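Local coordinates for protein purine nucleoside phosphorylase (Schistosoma mansoni, PDB 6B2L) that catalyses the phosphate-dependent cleavage of purine nucleosides such as inosine and guanosine into the free base and ribose 1-phosphate, probably as part of purine salvage, at residues I115-G120 / A239-A244; G120-K125 / N246-A251. All coordinates share one frame; numbering follows the deposited sequence.

Contact 1 of 2, residues I115-G120 / A239-A244; sequences ITNLAG and AVSLIA. With 2IM (piperidin-2-imine), chain I; DMS (dimethyl sulfoxide), chain C.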
# COMPACT_ATOMS: atom_id res chain seq x y z
N ILE A 115 23.35 -0.24 9.98
CA ILE A 115 22.72 0.44 8.83
C ILE A 115 22.66 1.96 9.05
O ILE A 115 22.32 2.41 10.15
CB ILE A 115 21.29 -0.10 8.60
CG1 ILE A 115 21.31 -1.62 8.44
CG2 ILE A 115 20.67 0.57 7.35
CD1 ILE A 115 19.90 -2.27 8.40
N THR A 116 22.99 2.75 8.01
CA THR A 116 22.74 4.20 8.04
C THR A 116 21.83 4.59 6.87
O THR A 116 21.73 3.86 5.87
CB THR A 116 24.04 5.04 8.02
OG1 THR A 116 24.77 4.80 6.79
CG2 THR A 116 24.94 4.70 9.24
N ASN A 117 21.13 5.72 7.03
CA ASN A 117 20.28 6.26 5.96
C ASN A 117 20.15 7.77 6.13
O ASN A 117 20.50 8.33 7.16
CB ASN A 117 18.88 5.60 5.93
CG ASN A 117 18.06 5.87 7.18
OD1 ASN A 117 17.77 7.02 7.52
ND2 ASN A 117 17.58 4.80 7.81
N LEU A 118 19.68 8.43 5.06
CA LEU A 118 19.27 9.84 5.10
C LEU A 118 17.74 9.92 5.22
O LEU A 118 17.01 9.19 4.54
CB LEU A 118 19.74 10.57 3.85
CG LEU A 118 21.24 10.85 3.80
CD1 LEU A 118 21.72 10.82 2.36
CD2 LEU A 118 21.54 12.20 4.43
N ALA A 119 17.26 10.80 6.10
CA ALA A 119 15.83 10.87 6.39
C ALA A 119 15.36 12.31 6.52
O ALA A 119 16.14 13.23 6.80
CB ALA A 119 15.50 10.11 7.67
N GLY A 120 14.05 12.49 6.33
CA GLY A 120 13.41 13.75 6.69
C GLY A 120 12.98 13.74 8.15
O GLY A 120 12.50 12.72 8.68
N ALA A 239 20.25 0.74 13.52
CA ALA A 239 19.96 1.60 12.38
C ALA A 239 19.96 3.06 12.82
O ALA A 239 19.34 3.39 13.84
CB ALA A 239 18.61 1.21 11.75
N VAL A 240 20.65 3.93 12.07
CA VAL A 240 20.83 5.34 12.44
C VAL A 240 20.49 6.20 11.22
O VAL A 240 21.03 5.99 10.14
CB VAL A 240 22.27 5.62 12.91
CG1 VAL A 240 22.43 7.10 13.31
CG2 VAL A 240 22.64 4.72 14.12
N SER A 241 19.57 7.14 11.41
CA SER A 241 19.21 8.13 10.39
C SER A 241 20.00 9.42 10.59
O SER A 241 20.13 9.93 11.72
CB SER A 241 17.72 8.48 10.44
OG SER A 241 16.90 7.42 9.98
N LEU A 242 20.53 9.97 9.47
CA LEU A 242 21.02 11.35 9.40
C LEU A 242 19.90 12.25 8.88
O LEU A 242 19.33 11.97 7.80
CB LEU A 242 22.25 11.45 8.49
CG LEU A 242 22.72 12.86 8.14
CD1 LEU A 242 23.13 13.65 9.41
CD2 LEU A 242 23.91 12.74 7.21
N ILE A 243 19.58 13.30 9.62
CA ILE A 243 18.47 14.19 9.26
C ILE A 243 18.93 15.21 8.23
O ILE A 243 19.80 16.04 8.51
CB ILE A 243 17.90 14.90 10.50
CG1 ILE A 243 17.49 13.87 11.57
CG2 ILE A 243 16.72 15.79 10.11
CD1 ILE A 243 16.50 12.82 11.06
N ALA A 244 18.31 15.19 7.04
CA ALA A 244 18.67 16.12 5.98
C ALA A 244 17.97 17.47 6.12
O ALA A 244 18.52 18.49 5.70
CB ALA A 244 18.37 15.52 4.61
N2 2IM I . 13.22 14.77 3.28
C1 2IM I . 13.84 13.73 2.98
N1 2IM I . 13.11 12.52 2.77
C4 2IM I . 13.72 11.25 2.47
C5 2IM I . 15.20 11.34 2.07
C3 2IM I . 15.96 12.36 2.88
C2 2IM I . 15.36 13.75 2.82
S DMS C . 19.59 6.41 1.91
O DMS C . 20.53 6.88 2.97
C1 DMS C . 20.32 5.10 0.92
C2 DMS C . 18.06 5.76 2.56
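Ile115 and Ala239 begin a run of five parallel pairs that ends with Ala119 and Ile243. At the first pair the two CA atoms are 4.6 Å apart, and the short segments are twisted by 37°. Five backbone hydrogen bonds use alternate residues of 115-120: Asn117 and Ala119 each give their N-H and accept at their O, while Ile115 contributes its O. The straightest joins Leu242 N to Asn117 O, 2.8 Å at 174°.

Asn117 and Ser241 project from the same face, together with the small Ala119. The Asn117 amide group sits between its backbone N and carbonyl carbon (chi1 64°), which turns OD1 toward the Ser241 side chain. Ser241 OG donates to OD1 at 2.6 Å, in the amide plane and on a lone pair; Thr223 OG1 binds Asn117 ND2, so both ends of the buried amide are used and its rotation is fixed. A compact hydroxyl suits position 241, which also packs against Ala119 CB. On the opposite face, which Thr116 and Val240 share, Leu118 and Leu242 lie side by side with their CD2 atoms 3.7 Å apart, giving helix 259-283 an apolar surface to rest on.

Leu118 N points away from strand 236-246 and donates to the dimethyl sulfoxide O at 2.7 Å. Ser35 N binds the same oxygen, consistent with a pocket for phosphate oxygens as in trimeric relatives. Farther along, the lack of a side chain at Gly120 lets its CA approach piperidin-2-imine N2 to 3.6 Å, where a CB would collide with the ligand; the methyl CB of Ala244 reaches ligand atom C2 at 3.9 Å. Asn245 and Glu203 hydrogen-bond this fragment. The paired strands thus bring a backbone N-H and small residues to the bound groups near their C-terminal ends, where the fragment probably occupies the purine site.

Contact 2 of 2, residues G120-K125 / N246-A251; sequences GGINRK and NSILDA. With 2IM (piperidin-2-imine), chain I.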
# COMPACT_ATOMS: atom_id res chain seq x y z
N GLY A 120 14.05 12.49 6.33
CA GLY A 120 13.41 13.75 6.69
C GLY A 120 12.98 13.74 8.15
O GLY A 120 12.50 12.72 8.68
N GLY A 121 13.20 14.87 8.82
CA GLY A 121 12.73 15.04 10.19
C GLY A 121 11.27 15.46 10.28
O GLY A 121 10.83 16.38 9.58
N ILE A 122 10.52 14.81 11.16
CA ILE A 122 9.13 15.12 11.46
C ILE A 122 8.99 15.75 12.86
O ILE A 122 8.41 16.82 13.01
CB ILE A 122 8.25 13.86 11.32
CG1 ILE A 122 8.34 13.23 9.92
CG2 ILE A 122 6.80 14.16 11.68
CD1 ILE A 122 7.79 14.10 8.77
N ASN A 123 9.52 15.08 13.88
CA ASN A 123 9.55 15.63 15.25
C ASN A 123 10.14 17.03 15.26
O ASN A 123 11.20 17.29 14.66
CB ASN A 123 10.36 14.68 16.15
CG ASN A 123 10.26 15.01 17.64
OD1 ASN A 123 10.43 16.15 18.06
ND2 ASN A 123 9.98 13.99 18.45
N ARG A 124 9.47 17.96 15.94
CA ARG A 124 9.92 19.34 15.91
C ARG A 124 11.26 19.55 16.61
O ARG A 124 11.89 20.58 16.38
CB ARG A 124 8.84 20.24 16.52
CG ARG A 124 7.62 20.37 15.62
CD ARG A 124 6.51 21.16 16.30
NE ARG A 124 5.35 21.35 15.44
CZ ARG A 124 5.28 22.23 14.44
NH1 ARG A 124 6.32 23.01 14.16
NH2 ARG A 124 4.17 22.33 13.73
N LYS A 125 11.73 18.60 17.42
CA LYS A 125 13.05 18.75 18.04
C LYS A 125 14.22 18.49 17.07
O LYS A 125 15.37 18.74 17.45
CB LYS A 125 13.19 17.81 19.24
CG LYS A 125 12.23 18.07 20.37
CD LYS A 125 12.64 17.31 21.61
CE LYS A 125 11.78 17.66 22.81
NZ LYS A 125 10.43 17.03 22.74
N ASN A 246 14.06 19.39 8.19
CA ASN A 246 12.84 19.17 8.96
C ASN A 246 11.66 19.48 8.03
O ASN A 246 11.42 20.65 7.68
CB ASN A 246 12.77 20.01 10.23
CG ASN A 246 11.59 19.65 11.06
OD1 ASN A 246 10.45 19.89 10.66
ND2 ASN A 246 11.83 18.98 12.21
N SER A 247 10.94 18.43 7.63
CA SER A 247 9.89 18.57 6.62
C SER A 247 8.69 19.36 7.14
O SER A 247 7.95 19.95 6.33
CB SER A 247 9.46 17.18 6.15
OG SER A 247 10.55 16.54 5.51
N ILE A 248 8.45 19.36 8.46
CA ILE A 248 7.33 20.11 9.01
C ILE A 248 7.63 21.61 8.97
O ILE A 248 6.78 22.43 8.59
CB ILE A 248 7.00 19.62 10.44
CG1 ILE A 248 6.43 18.19 10.43
CG2 ILE A 248 6.01 20.55 11.11
CD1 ILE A 248 5.07 18.04 9.79
N LEU A 249 8.85 21.99 9.37
CA LEU A 249 9.26 23.39 9.25
C LEU A 249 9.25 23.83 7.79
O LEU A 249 8.78 24.93 7.46
CB LEU A 249 10.65 23.61 9.86
CG LEU A 249 10.81 23.77 11.37
CD1 LEU A 249 12.26 24.18 11.65
CD2 LEU A 249 9.84 24.81 11.89
N ASP A 250 9.76 22.98 6.88
CA ASP A 250 9.77 23.35 5.46
C ASP A 250 8.35 23.57 4.93
O ASP A 250 8.11 24.48 4.11
CB ASP A 250 10.51 22.28 4.64
CG ASP A 250 12.03 22.19 4.96
OD1 ASP A 250 12.61 23.09 5.62
OD2 ASP A 250 12.64 21.18 4.51
N ALA A 251 7.38 22.76 5.36
CA ALA A 251 6.01 22.97 4.90
C ALA A 251 5.43 24.28 5.42
O ALA A 251 4.70 24.98 4.71
CB ALA A 251 5.14 21.77 5.32
N2 2IM I . 13.22 14.77 3.28
C1 2IM I . 13.84 13.73 2.98
N1 2IM I . 13.11 12.52 2.77
C4 2IM I . 13.72 11.25 2.47
C5 2IM I . 15.20 11.34 2.07
C3 2IM I . 15.96 12.36 2.88
C2 2IM I . 15.36 13.75 2.82
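Arg124 brings its guanidinium group over Ile248, whose CG2 methyl lies 3.5 Å from the guanidinium plane, displaced toward its rim. The arginine chain is extended from CG to NE and crosses the isoleucine at about a right angle; the nearest atoms are NH2 and CG2, 3.7 Å apart. Arg124 is exposed and poorly ordered, so this outer packing is probably loose, though a long chain lets the flat guanidinium lie against the Ile248 methyl while NH2 keeps its salt bridge to Glu252 at the exposed margin.

The second flat group, the Asn246 amide, is buried and works at both ends. Asn246 is the N-cap residue of helix 247-253, its OD1 accepting from Leu249 N at 2.9 Å, with the donor tilted 25° from the amide plane, and more weakly from Ile248 N. ND2 gives a weak bond to Asn123 O at 3.0 Å and also hydrogen-bonds Leu126 O. The amide reaches both helix and loop because CG stands anti to the backbone N (chi1 -173°). Asparagine is well suited here, accepting for the helix start and donating to the loop.

Gly121 O receives Ser247 N at 2.8 Å, lying in the carbonyl plane, as the strand pairing runs out into the helix. Beyond it, Ile122 CG2 meets Ile248 CG1 at 4.2 Å, and CG1 also rests 3.5 Å from Ile122 O. Asn123 OD1 accepts from Lys125 N in an Asx turn that bends the loop. Ser247 OG hydrogen-bonds Glu203 and Asn245, the two residues that bind the piperidin-2-imine fragment, and borders the fragment itself. Capping and loop bonds through one asparagine thus tie the helix start to the 120-125 turn, with Ser247 probably helping to orient Glu203 and Asn245 beside the bound fragment.

How the contacts relate
Contact 1 lies in the central sheet, its centre about 9 Å from that of the chain; the centre of contact 2 is farther out, about 21 Å from it, with a buried base and an exposed arginine. Strand 112-121 serves both and Gly120 belongs to each, while strand 236-246 leads directly into helix 247-253. Contact 1 therefore relies on regular backbone pairing, with one buried polar pair and leucine packing, whereas contact 2 keeps only the last strand pair, Gly121 with Asn246, and adds helix capping, a turn and a loosely ordered charged edge. Ile243 CG2 packs 3.9 Å from Gly121 N where they meet, and both border the piperidin-2-imine, so sheet end and helix start share one pocket.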